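Local coordinates for DNA mismatch repair protein MutL (Aquifex aeolicus, PDB 6LZI), which binds and probably hydrolyses ATP through a Bergerat-fold ATPase domain, as part of DNA mismatch repair, at residues Glu22-Ser27 with Glu165-Tyr170; Asn26-Asp29 with Lys34-Val37; Leu220-Ser225 with Arg296-Lys301; Glu249-Val254 with Thr259-Tyr264. All blocks are in the same frame, centred on the assembly; numbering follows the deposited sequence.

Contact 1 of 4, residues Glu22-Ser27 with Glu165-Tyr170; sequences ELVENS and ELIKEY. With MG (magnesium ion), chain B; ADP (adenosine-5'-diphosphate), chain H.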
# COMPACT_ATOMS: atom_id res chain seq x y z
N GLU A 22 -1.95 6.57 -2.52
CA GLU A 22 -2.02 7.81 -1.76
C GLU A 22 -2.82 7.61 -0.53
O GLU A 22 -2.42 8.10 0.53
CB GLU A 22 -2.59 8.95 -2.56
CG GLU A 22 -1.78 9.23 -3.81
CD GLU A 22 -0.40 9.81 -3.51
OE1 GLU A 22 0.53 9.70 -4.35
OE2 GLU A 22 -0.20 10.33 -2.41
N LEU A 23 -3.93 6.85 -0.61
CA LEU A 23 -4.71 6.69 0.62
C LEU A 23 -3.96 5.86 1.67
O LEU A 23 -3.95 6.21 2.84
CB LEU A 23 -6.10 6.08 0.33
CG LEU A 23 -6.84 7.07 -0.59
CD1 LEU A 23 -8.23 6.36 -0.96
CD2 LEU A 23 -7.06 8.47 -0.12
N VAL A 24 -3.35 4.74 1.26
CA VAL A 24 -2.71 3.88 2.26
C VAL A 24 -1.50 4.61 2.82
O VAL A 24 -1.19 4.53 4.00
CB VAL A 24 -2.33 2.55 1.59
CG1 VAL A 24 -1.40 1.76 2.45
CG2 VAL A 24 -3.64 1.72 1.21
N GLU A 25 -0.82 5.38 1.97
CA GLU A 25 0.27 6.20 2.51
C GLU A 25 -0.23 7.12 3.62
O GLU A 25 0.43 7.23 4.67
CB GLU A 25 0.97 6.99 1.39
CG GLU A 25 2.05 7.96 1.89
CD GLU A 25 2.79 8.64 0.74
OE1 GLU A 25 2.81 9.91 0.61
OE2 GLU A 25 3.41 7.88 -0.02
N ASN A 26 -1.43 7.71 3.44
CA ASN A 26 -1.99 8.63 4.42
C ASN A 26 -2.35 7.88 5.69
O ASN A 26 -2.11 8.37 6.80
CB ASN A 26 -3.21 9.34 3.83
CG ASN A 26 -2.81 10.44 2.88
OD1 ASN A 26 -1.66 10.85 2.90
ND2 ASN A 26 -3.71 10.94 2.09
N SER A 27 -2.84 6.67 5.53
CA SER A 27 -3.17 5.88 6.73
C SER A 27 -1.94 5.61 7.55
O SER A 27 -1.98 5.64 8.78
CB SER A 27 -3.77 4.56 6.36
OG SER A 27 -5.00 4.86 5.65
N GLU A 165 -0.65 -6.19 -5.87
CA GLU A 165 0.81 -6.03 -5.74
C GLU A 165 1.20 -4.84 -4.86
O GLU A 165 2.12 -4.94 -4.05
CB GLU A 165 1.47 -5.83 -7.12
CG GLU A 165 1.67 -7.13 -7.93
CD GLU A 165 2.29 -8.24 -7.08
OE1 GLU A 165 1.61 -9.28 -6.84
OE2 GLU A 165 3.43 -8.05 -6.60
N LEU A 166 0.54 -3.70 -5.03
CA LEU A 166 0.79 -2.55 -4.16
C LEU A 166 0.57 -2.86 -2.70
O LEU A 166 1.35 -2.44 -1.86
CB LEU A 166 -0.10 -1.37 -4.58
CG LEU A 166 0.04 -0.13 -3.70
CD1 LEU A 166 1.39 0.58 -4.01
CD2 LEU A 166 -1.17 0.83 -3.81
N ILE A 167 -0.54 -3.53 -2.36
CA ILE A 167 -0.79 -3.79 -0.93
C ILE A 167 0.24 -4.79 -0.39
O ILE A 167 0.72 -4.65 0.73
CB ILE A 167 -2.22 -4.30 -0.69
CG1 ILE A 167 -3.24 -3.26 -1.17
CG2 ILE A 167 -2.34 -4.65 0.83
CD1 ILE A 167 -3.11 -1.86 -0.53
N LYS A 168 0.65 -5.76 -1.22
CA LYS A 168 1.74 -6.64 -0.80
C LYS A 168 2.99 -5.85 -0.51
O LYS A 168 3.69 -6.13 0.47
CB LYS A 168 2.01 -7.71 -1.87
CG LYS A 168 0.89 -8.74 -1.93
CD LYS A 168 1.13 -9.74 -3.07
CE LYS A 168 -0.10 -10.72 -3.07
NZ LYS A 168 0.18 -11.94 -3.89
N GLU A 169 3.27 -4.85 -1.33
CA GLU A 169 4.49 -4.06 -1.17
C GLU A 169 4.47 -3.27 0.13
O GLU A 169 5.48 -3.22 0.85
CB GLU A 169 4.61 -3.16 -2.38
CG GLU A 169 5.65 -2.09 -2.39
CD GLU A 169 5.65 -1.42 -3.76
OE1 GLU A 169 5.09 -0.30 -3.87
OE2 GLU A 169 6.15 -2.06 -4.72
N TYR A 170 3.34 -2.64 0.44
CA TYR A 170 3.20 -2.00 1.75
C TYR A 170 3.22 -3.03 2.90
O TYR A 170 3.75 -2.78 3.99
CB TYR A 170 1.85 -1.28 1.80
CG TYR A 170 1.84 0.04 1.12
CD1 TYR A 170 2.53 1.07 1.63
CD2 TYR A 170 1.03 0.28 0.01
CE1 TYR A 170 2.50 2.30 1.07
CE2 TYR A 170 0.98 1.55 -0.59
CZ TYR A 170 1.75 2.54 -0.04
OH TYR A 170 1.72 3.83 -0.52
MG MG B . -0.68 12.06 1.59
PB ADP H . -0.01 14.95 2.38
O1B ADP H . -0.29 13.59 2.92
O2B ADP H . 0.15 16.00 3.51
O3B ADP H . 1.19 14.97 1.46
PA ADP H . -2.68 14.58 1.42
O1A ADP H . -3.54 15.35 0.45
O2A ADP H . -2.46 13.15 1.07
O3A ADP H . -1.27 15.43 1.52
O5' ADP H . -3.40 14.52 2.87
C5' ADP H . -3.53 15.84 3.41
C4' ADP H . -3.56 15.79 4.93
O4' ADP H . -4.74 15.15 5.34
C3' ADP H . -2.44 15.03 5.61
O3' ADP H . -1.34 15.94 5.89
C2' ADP H . -3.08 14.61 6.92
O2' ADP H . -2.97 15.80 7.77
C1' ADP H . -4.53 14.45 6.55
N9 ADP H . -4.90 13.07 6.28
C8 ADP H . -5.16 12.49 5.08
N7 ADP H . -5.50 11.18 5.23
C5 ADP H . -5.43 10.95 6.56
C6 ADP H . -5.66 9.76 7.38
N6 ADP H . -6.00 8.58 6.78
N1 ADP H . -5.50 9.88 8.72
C2 ADP H . -5.12 11.10 9.28
N3 ADP H . -4.91 12.23 8.60
C4 ADP H . -5.07 12.18 7.25
O HOH W 1 -1.30 10.55 0.09
O HOH W 2 4.06 5.41 0.60
O HOH W 3 1.04 11.13 2.17
O HOH W 4 0.34 13.12 -0.03
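The Y170 ring meets V24 face-on: methyl CG1 stands 3.7 Å from the ring centroid and 10° off the ring normal, a CH-pi contact centred on the six-membered ring. At the ring's edge, in its plane, lie L166 CD2 from the preceding helical turn and a water hydrogen-bonded to Y170 OH. That water also donates to E25 OE2 at 2.6 Å, bridging the two helices through solvent, while E25 CB packs against the hydroxyl. V24 holds CG1 anti to its own N (chi1 166°), which sends this methyl over the ring and leaves CG2 for I167 CD1, 4.0 Å away. Were this tyrosine an alanine, V24 CG1 would probably lose its ring and the bridging water its hydroxyl partner. The segment axes run 11.4 Å apart and nearly parallel, at 21°, so side chains rather than backbones fill the gap. The far side of helix 16-29 faces the nucleotide: N26 OD1 binds the magnesium ion at 2.0 Å, ND2 donates to ADP O2A at 2.7 Å, and E25 OE1 and E22 accept from metal-bound waters. An asparagine-held magnesium on a helix packed over the sheet is the hallmark of the Bergerat ATP-binding fold of the GHKL family.

Contact 2 of 4, residues Asn26-Asp29 with Lys34-Val37; sequences NSLD and KVEV. With MG (magnesium ion), chain B; ADP (adenosine-5'-diphosphate), chain H.
S27 and V35 meet where helix 16-29, which carries the magnesium-binding asparagine of the Bergerat fold, turns back into strand 34-40 of the large mixed sheet. Apolar contacts join the two segments. Methyl CG2 of V35 approaches S27 CB at 3.9 Å, touching the carbon rather than the hydroxyl, and L28 CD2 reaches the same methyl more loosely at 4.4 Å. V35 CG1 is anti to the backbone N (chi1 175°), which puts CG2 beside that N and within range of both helix residues. Tyrosine Y170 and loop residues N174 and V177 also lie against L28. Polar contacts face elsewhere. S27 turns OG back beside its own N, chi1 -62°, where it bonds to the carbonyl of L23 one turn earlier and to D51 OD2; D51 also binds ADP, so the buried serine hydroxyl is a second-shell partner of a nucleotide ligand. V35 and V37 are held in the sheet by backbone bonds to strand 178-183, and E36 forms a salt bridge with R48. The last group runs through the metal: D29, in the last turn of the helix, reaches the magnesium ion through a coordinated water, which donates to D29 OD2 at 2.9 Å.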
# COMPACT_ATOMS: atom_id res chain seq x y z
N ASN A 26 -1.43 7.71 3.44
CA ASN A 26 -1.99 8.63 4.42
C ASN A 26 -2.35 7.88 5.69
O ASN A 26 -2.11 8.37 6.80
CB ASN A 26 -3.21 9.34 3.83
CG ASN A 26 -2.81 10.44 2.88
OD1 ASN A 26 -1.66 10.85 2.90
ND2 ASN A 26 -3.71 10.94 2.09
N SER A 27 -2.84 6.67 5.53
CA SER A 27 -3.17 5.88 6.73
C SER A 27 -1.94 5.61 7.55
O SER A 27 -1.98 5.64 8.78
CB SER A 27 -3.77 4.56 6.36
OG SER A 27 -5.00 4.86 5.65
N LEU A 28 -0.88 5.16 6.86
CA LEU A 28 0.37 4.84 7.59
C LEU A 28 1.01 6.09 8.18
O LEU A 28 1.63 6.04 9.26
CB LEU A 28 1.35 4.18 6.65
CG LEU A 28 0.84 2.86 6.06
CD1 LEU A 28 1.79 2.31 5.00
CD2 LEU A 28 0.76 1.80 7.19
N ASP A 29 0.95 7.22 7.45
CA ASP A 29 1.38 8.50 7.99
C ASP A 29 0.65 8.82 9.29
O ASP A 29 1.23 9.40 10.20
CB ASP A 29 1.15 9.65 7.01
CG ASP A 29 2.10 9.64 5.79
OD1 ASP A 29 3.12 8.91 5.75
OD2 ASP A 29 1.74 10.38 4.85
N LYS A 34 -4.21 -0.90 11.50
CA LYS A 34 -5.08 -1.74 10.70
C LYS A 34 -5.54 -0.91 9.53
O LYS A 34 -6.06 0.20 9.75
CB LYS A 34 -6.28 -2.20 11.55
CG LYS A 34 -5.74 -2.87 12.79
CD LYS A 34 -6.48 -4.13 13.16
CE LYS A 34 -5.78 -4.82 14.37
NZ LYS A 34 -6.27 -4.19 15.66
N VAL A 35 -5.20 -1.37 8.32
CA VAL A 35 -5.59 -0.71 7.08
C VAL A 35 -6.44 -1.67 6.26
O VAL A 35 -6.02 -2.78 5.94
CB VAL A 35 -4.33 -0.32 6.30
CG1 VAL A 35 -4.76 0.28 4.93
CG2 VAL A 35 -3.46 0.70 7.12
N GLU A 36 -7.62 -1.21 5.88
CA GLU A 36 -8.54 -2.08 5.17
C GLU A 36 -8.80 -1.43 3.83
O GLU A 36 -9.16 -0.24 3.80
CB GLU A 36 -9.85 -2.17 5.94
CG GLU A 36 -10.88 -3.09 5.30
CD GLU A 36 -12.14 -3.10 6.16
OE1 GLU A 36 -12.04 -3.65 7.29
OE2 GLU A 36 -13.16 -2.50 5.76
N VAL A 37 -8.60 -2.19 2.74
CA VAL A 37 -8.86 -1.69 1.40
C VAL A 37 -9.94 -2.50 0.73
O VAL A 37 -9.92 -3.75 0.76
CB VAL A 37 -7.58 -1.78 0.56
CG1 VAL A 37 -7.80 -1.17 -0.85
CG2 VAL A 37 -6.37 -1.09 1.28
MG MG B . -0.68 12.06 1.59
PB ADP H . -0.01 14.95 2.38
O1B ADP H . -0.29 13.59 2.92
O2B ADP H . 0.15 16.00 3.51
O3B ADP H . 1.19 14.97 1.46
PA ADP H . -2.68 14.58 1.42
O1A ADP H . -3.54 15.35 0.45
O2A ADP H . -2.46 13.15 1.07
O3A ADP H . -1.27 15.43 1.52
O5' ADP H . -3.40 14.52 2.87
C5' ADP H . -3.53 15.84 3.41
C4' ADP H . -3.56 15.79 4.93
O4' ADP H . -4.74 15.15 5.34
C3' ADP H . -2.44 15.03 5.61
O3' ADP H . -1.34 15.94 5.89
C2' ADP H . -3.08 14.61 6.92
O2' ADP H . -2.97 15.80 7.77
C1' ADP H . -4.53 14.45 6.55
N9 ADP H . -4.90 13.07 6.28
C8 ADP H . -5.16 12.49 5.08
N7 ADP H . -5.50 11.18 5.23
C5 ADP H . -5.43 10.95 6.56
C6 ADP H . -5.66 9.76 7.38
N6 ADP H . -6.00 8.58 6.78
N1 ADP H . -5.50 9.88 8.72
C2 ADP H . -5.12 11.10 9.28
N3 ADP H . -4.91 12.23 8.60
C4 ADP H . -5.07 12.18 7.25
O HOH W 3 1.04 11.13 2.17
O HOH W 1 -1.30 10.55 0.09
O HOH W 4 0.34 13.12 -0.03

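Contact 3 of 4, residues Leu220-Ser225 with Arg296-Lys301; sequences LRAFVS and RELAGK
L298 meets A222 and L220, side chains that leave strand 219-225 on one face, two residues apart. CG of L298 lies anti to the backbone N (chi1 -177°), extending the leucine from its helix toward the strand; chi2 of -73° then sets CD1 against A222 CB at 4.0 Å. L220 adopts a different shape: CG sits on the other side, beside its own N (chi1 -56°), and with the chain extended to CD1 that methyl reaches back to L298 CB at 4.4 Å, covering the base of the leucine while A222 takes its end. All three residues are buried, and every touch across the pair is between aliphatic carbons. R221, between the two, points away with a fully extended chain and makes a salt bridge to E210, while F223 turns to the face covered by helix 196-204. A type I turn runs from L298 to K301, with K301 N bonded to L298 O at 3.1 Å. L298 also packs on L211 and A213 of edge strand 209-213 and on F255, so helix 292-298 covers one face of the five-stranded sheet beside helix 245-254, whose V254 touches A299.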
# COMPACT_ATOMS: atom_id res chain seq x y z
N LEU A 220 22.28 -5.28 4.68
CA LEU A 220 21.42 -6.10 3.83
C LEU A 220 20.79 -7.20 4.67
O LEU A 220 21.47 -7.83 5.49
CB LEU A 220 22.22 -6.72 2.68
CG LEU A 220 22.99 -5.79 1.77
CD1 LEU A 220 23.94 -6.63 0.88
CD2 LEU A 220 22.06 -4.93 0.93
N ARG A 221 19.50 -7.40 4.48
CA ARG A 221 18.75 -8.50 5.06
C ARG A 221 17.88 -9.04 3.93
O ARG A 221 17.04 -8.30 3.39
CB ARG A 221 17.90 -8.01 6.24
CG ARG A 221 17.20 -9.07 7.07
CD ARG A 221 16.30 -8.41 8.11
NE ARG A 221 15.80 -9.39 9.05
CZ ARG A 221 14.96 -9.13 10.04
NH1 ARG A 221 14.48 -7.90 10.25
NH2 ARG A 221 14.59 -10.14 10.83
N ALA A 222 18.08 -10.31 3.56
CA ALA A 222 17.21 -10.92 2.56
C ALA A 222 16.48 -12.15 3.11
O ALA A 222 16.91 -12.77 4.10
CB ALA A 222 17.97 -11.32 1.30
N PHE A 223 15.41 -12.50 2.41
CA PHE A 223 14.68 -13.75 2.65
C PHE A 223 14.61 -14.44 1.32
O PHE A 223 14.10 -13.84 0.36
CB PHE A 223 13.27 -13.47 3.20
CG PHE A 223 13.30 -12.66 4.47
CD1 PHE A 223 13.40 -11.26 4.41
CD2 PHE A 223 13.36 -13.29 5.70
CE1 PHE A 223 13.51 -10.49 5.60
CE2 PHE A 223 13.48 -12.56 6.86
CZ PHE A 223 13.57 -11.15 6.81
N VAL A 224 15.12 -15.68 1.25
CA VAL A 224 15.25 -16.39 -0.02
C VAL A 224 14.49 -17.70 0.06
O VAL A 224 14.50 -18.38 1.09
CB VAL A 224 16.74 -16.63 -0.38
CG1 VAL A 224 17.45 -15.31 -0.50
CG2 VAL A 224 17.40 -17.47 0.65
N SER A 225 13.83 -18.08 -1.04
CA SER A 225 13.23 -19.41 -1.13
C SER A 225 13.48 -19.93 -2.53
O SER A 225 13.11 -19.25 -3.50
CB SER A 225 11.73 -19.36 -0.86
OG SER A 225 11.16 -20.66 -0.95
N ARG A 296 26.31 -10.07 -3.69
CA ARG A 296 26.82 -11.39 -4.06
C ARG A 296 27.54 -12.06 -2.89
O ARG A 296 27.51 -13.28 -2.79
CB ARG A 296 27.71 -11.28 -5.31
CG ARG A 296 29.22 -11.26 -5.13
CD ARG A 296 29.95 -11.09 -6.51
NE ARG A 296 29.63 -12.16 -7.46
CZ ARG A 296 28.96 -12.01 -8.60
NH1 ARG A 296 28.52 -10.81 -8.97
NH2 ARG A 296 28.72 -13.06 -9.38
N GLU A 297 28.13 -11.29 -1.98
CA GLU A 297 28.62 -11.85 -0.73
C GLU A 297 27.48 -12.43 0.10
O GLU A 297 27.57 -13.55 0.62
CB GLU A 297 29.39 -10.76 0.04
CG GLU A 297 29.60 -11.01 1.55
CD GLU A 297 30.68 -10.11 2.12
OE1 GLU A 297 31.13 -10.36 3.26
OE2 GLU A 297 31.10 -9.16 1.43
N LEU A 298 26.38 -11.68 0.19
CA LEU A 298 25.16 -12.15 0.83
C LEU A 298 24.65 -13.46 0.22
O LEU A 298 24.18 -14.35 0.95
CB LEU A 298 24.13 -11.04 0.71
CG LEU A 298 22.73 -11.03 1.28
CD1 LEU A 298 21.83 -11.98 0.51
CD2 LEU A 298 22.75 -11.34 2.75
N ALA A 299 24.72 -13.59 -1.11
CA ALA A 299 24.17 -14.77 -1.78
C ALA A 299 24.91 -16.06 -1.44
O ALA A 299 24.45 -17.13 -1.84
CB ALA A 299 24.16 -14.57 -3.30
N GLY A 300 26.07 -16.00 -0.78
CA GLY A 300 26.81 -17.19 -0.47
C GLY A 300 26.53 -17.67 0.93
O GLY A 300 27.09 -18.70 1.35
N LYS A 301 25.62 -17.00 1.64
CA LYS A 301 25.48 -17.18 3.08
C LYS A 301 24.39 -18.16 3.46
O LYS A 301 24.15 -18.35 4.65
CB LYS A 301 25.21 -15.83 3.76
CG LYS A 301 26.39 -14.91 4.10
CD LYS A 301 27.68 -15.34 3.48
CE LYS A 301 28.48 -16.24 4.48
NZ LYS A 301 29.57 -17.06 3.87

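Contact 4 of 4, residues Glu249-Val254 with Thr259-Tyr264; sequences EFLRKV and TLVVLY
V261, which follows T259, tied by its backbone to K232, and L260, whose side chain goes to the opposite face of the sheet onto F204, is the first residue along segment 259-264 to touch the helix: its CG1 meets L251 CD2 at 4.0 Å. The two side chains pass at a slant. V262 points away from helix 245-254 and packs on F204, as strand alternation requires. Helix 245-254 and strand 260-266 form a helix-to-strand connection in the second domain, an alpha/beta unit of the ribosomal protein S5-like superfamily; here helix 196-204 lies on the other face of the sheet from helix 245-254. L263 then returns to the helix side, where CG anti to its N (chi1 172°) lets CD2 reach the same L251 CD2 at 4.2 Å. L251 therefore puts one methyl between two residues of the strand: CG beside its own N (chi1 -67°) brings the branch point toward the strand, and CD2, not CD1, does the touching. Y233 and V235 of the adjoining strand and V295 of helix 292-298 also touch this leucine. Y264 closes the segment on the other face, its OH hydrogen-bonded to L172 O of helix 156-173.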
# COMPACT_ATOMS: atom_id res chain seq x y z
N GLU A 249 18.09 -8.04 -12.12
CA GLU A 249 18.87 -8.95 -12.95
C GLU A 249 20.05 -9.53 -12.18
O GLU A 249 20.41 -10.70 -12.36
CB GLU A 249 19.39 -8.23 -14.20
CG GLU A 249 18.32 -7.72 -15.18
CD GLU A 249 18.93 -6.94 -16.35
OE1 GLU A 249 18.59 -7.22 -17.52
OE2 GLU A 249 19.78 -6.06 -16.09
N PHE A 250 20.68 -8.71 -11.33
CA PHE A 250 21.82 -9.18 -10.56
C PHE A 250 21.39 -10.13 -9.45
O PHE A 250 22.12 -11.06 -9.11
CB PHE A 250 22.58 -7.98 -9.99
CG PHE A 250 23.81 -8.35 -9.19
CD1 PHE A 250 23.71 -8.67 -7.85
CD2 PHE A 250 25.06 -8.35 -9.80
CE1 PHE A 250 24.84 -9.00 -7.12
CE2 PHE A 250 26.19 -8.67 -9.07
CZ PHE A 250 26.09 -9.00 -7.73
N LEU A 251 20.21 -9.89 -8.85
CA LEU A 251 19.65 -10.86 -7.91
C LEU A 251 19.28 -12.15 -8.63
O LEU A 251 19.49 -13.25 -8.11
CB LEU A 251 18.42 -10.28 -7.19
CG LEU A 251 18.55 -9.12 -6.22
CD1 LEU A 251 17.14 -8.65 -5.86
CD2 LEU A 251 19.33 -9.51 -4.95
N ARG A 252 18.74 -12.04 -9.84
CA ARG A 252 18.54 -13.22 -10.66
C ARG A 252 19.87 -13.94 -10.93
O ARG A 252 19.95 -15.17 -10.83
CB ARG A 252 17.87 -12.82 -11.98
CG ARG A 252 17.40 -13.97 -12.85
CD ARG A 252 16.56 -13.45 -14.02
NE ARG A 252 15.28 -12.86 -13.60
CZ ARG A 252 15.01 -11.55 -13.60
NH1 ARG A 252 15.92 -10.68 -13.99
NH2 ARG A 252 13.81 -11.13 -13.19
N LYS A 253 20.93 -13.18 -11.19
CA LYS A 253 22.20 -13.81 -11.52
C LYS A 253 22.86 -14.49 -10.32
O LYS A 253 23.41 -15.59 -10.46
CB LYS A 253 23.14 -12.80 -12.16
CG LYS A 253 24.03 -13.47 -13.19
CD LYS A 253 23.12 -14.35 -14.07
CE LYS A 253 23.88 -15.17 -15.11
NZ LYS A 253 22.91 -15.98 -15.91
N VAL A 254 22.84 -13.88 -9.13
CA VAL A 254 23.53 -14.52 -8.00
C VAL A 254 22.61 -15.44 -7.18
O VAL A 254 23.11 -16.31 -6.44
CB VAL A 254 24.20 -13.49 -7.06
CG1 VAL A 254 25.22 -12.65 -7.83
CG2 VAL A 254 23.16 -12.60 -6.31
N THR A 259 14.06 -18.46 -8.08
CA THR A 259 14.19 -18.19 -6.63
C THR A 259 13.37 -16.96 -6.20
O THR A 259 13.28 -15.96 -6.91
CB THR A 259 15.68 -17.98 -6.23
OG1 THR A 259 16.47 -19.09 -6.64
CG2 THR A 259 15.82 -17.78 -4.70
N LEU A 260 12.74 -17.01 -5.02
CA LEU A 260 12.17 -15.81 -4.43
C LEU A 260 13.24 -15.10 -3.61
O LEU A 260 13.90 -15.72 -2.77
CB LEU A 260 10.98 -16.15 -3.51
CG LEU A 260 10.62 -14.95 -2.64
CD1 LEU A 260 9.89 -13.87 -3.47
CD2 LEU A 260 9.83 -15.51 -1.47
N VAL A 261 13.42 -13.79 -3.85
CA VAL A 261 14.42 -13.01 -3.13
C VAL A 261 13.77 -11.72 -2.68
O VAL A 261 13.31 -10.94 -3.51
CB VAL A 261 15.65 -12.68 -3.99
CG1 VAL A 261 16.63 -11.85 -3.17
CG2 VAL A 261 16.35 -13.96 -4.52
N VAL A 262 13.72 -11.48 -1.36
CA VAL A 262 13.20 -10.24 -0.84
C VAL A 262 14.34 -9.58 -0.13
O VAL A 262 14.80 -10.07 0.91
CB VAL A 262 12.01 -10.42 0.11
CG1 VAL A 262 11.48 -9.04 0.52
CG2 VAL A 262 10.94 -11.31 -0.53
N LEU A 263 14.80 -8.46 -0.66
CA LEU A 263 16.00 -7.80 -0.17
C LEU A 263 15.63 -6.47 0.48
O LEU A 263 15.06 -5.59 -0.17
CB LEU A 263 17.00 -7.57 -1.30
CG LEU A 263 18.23 -6.72 -0.97
CD1 LEU A 263 19.18 -7.45 -0.03
CD2 LEU A 263 18.95 -6.34 -2.26
N TYR A 264 15.98 -6.34 1.75
CA TYR A 264 15.86 -5.09 2.49
C TYR A 264 17.24 -4.49 2.63
O TYR A 264 18.09 -5.02 3.35
CB TYR A 264 15.25 -5.33 3.87
CG TYR A 264 13.85 -5.89 3.78
CD1 TYR A 264 13.62 -7.27 3.61
CD2 TYR A 264 12.77 -5.02 3.83
CE1 TYR A 264 12.28 -7.74 3.52
CE2 TYR A 264 11.44 -5.49 3.71
CZ TYR A 264 11.25 -6.87 3.59
OH TYR A 264 9.97 -7.36 3.45

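From the N terminus, helix 16-29 comes first and serves contacts 1 and 2. Contact 2 closes a short loop, returning the chain at once onto strand 34-40; contact 1 starts from the same helix but closes only at helix 156-173, so its long loop encloses contact 2. The two touch, V24 and I167 both reaching V37, and together set helices 16-29 and 156-173 side by side on the same sheet. The second domain follows in series. Contact 3 opens at strand 219-225 and closes at the C-terminal part of helix 292-298; within that span contact 4 joins helix 245-254 to strand 260-266. Strands 219-225 and 260-266 are neighbours in one sheet. Contacts 2 and 3 lie about 31 Å apart, centre to centre.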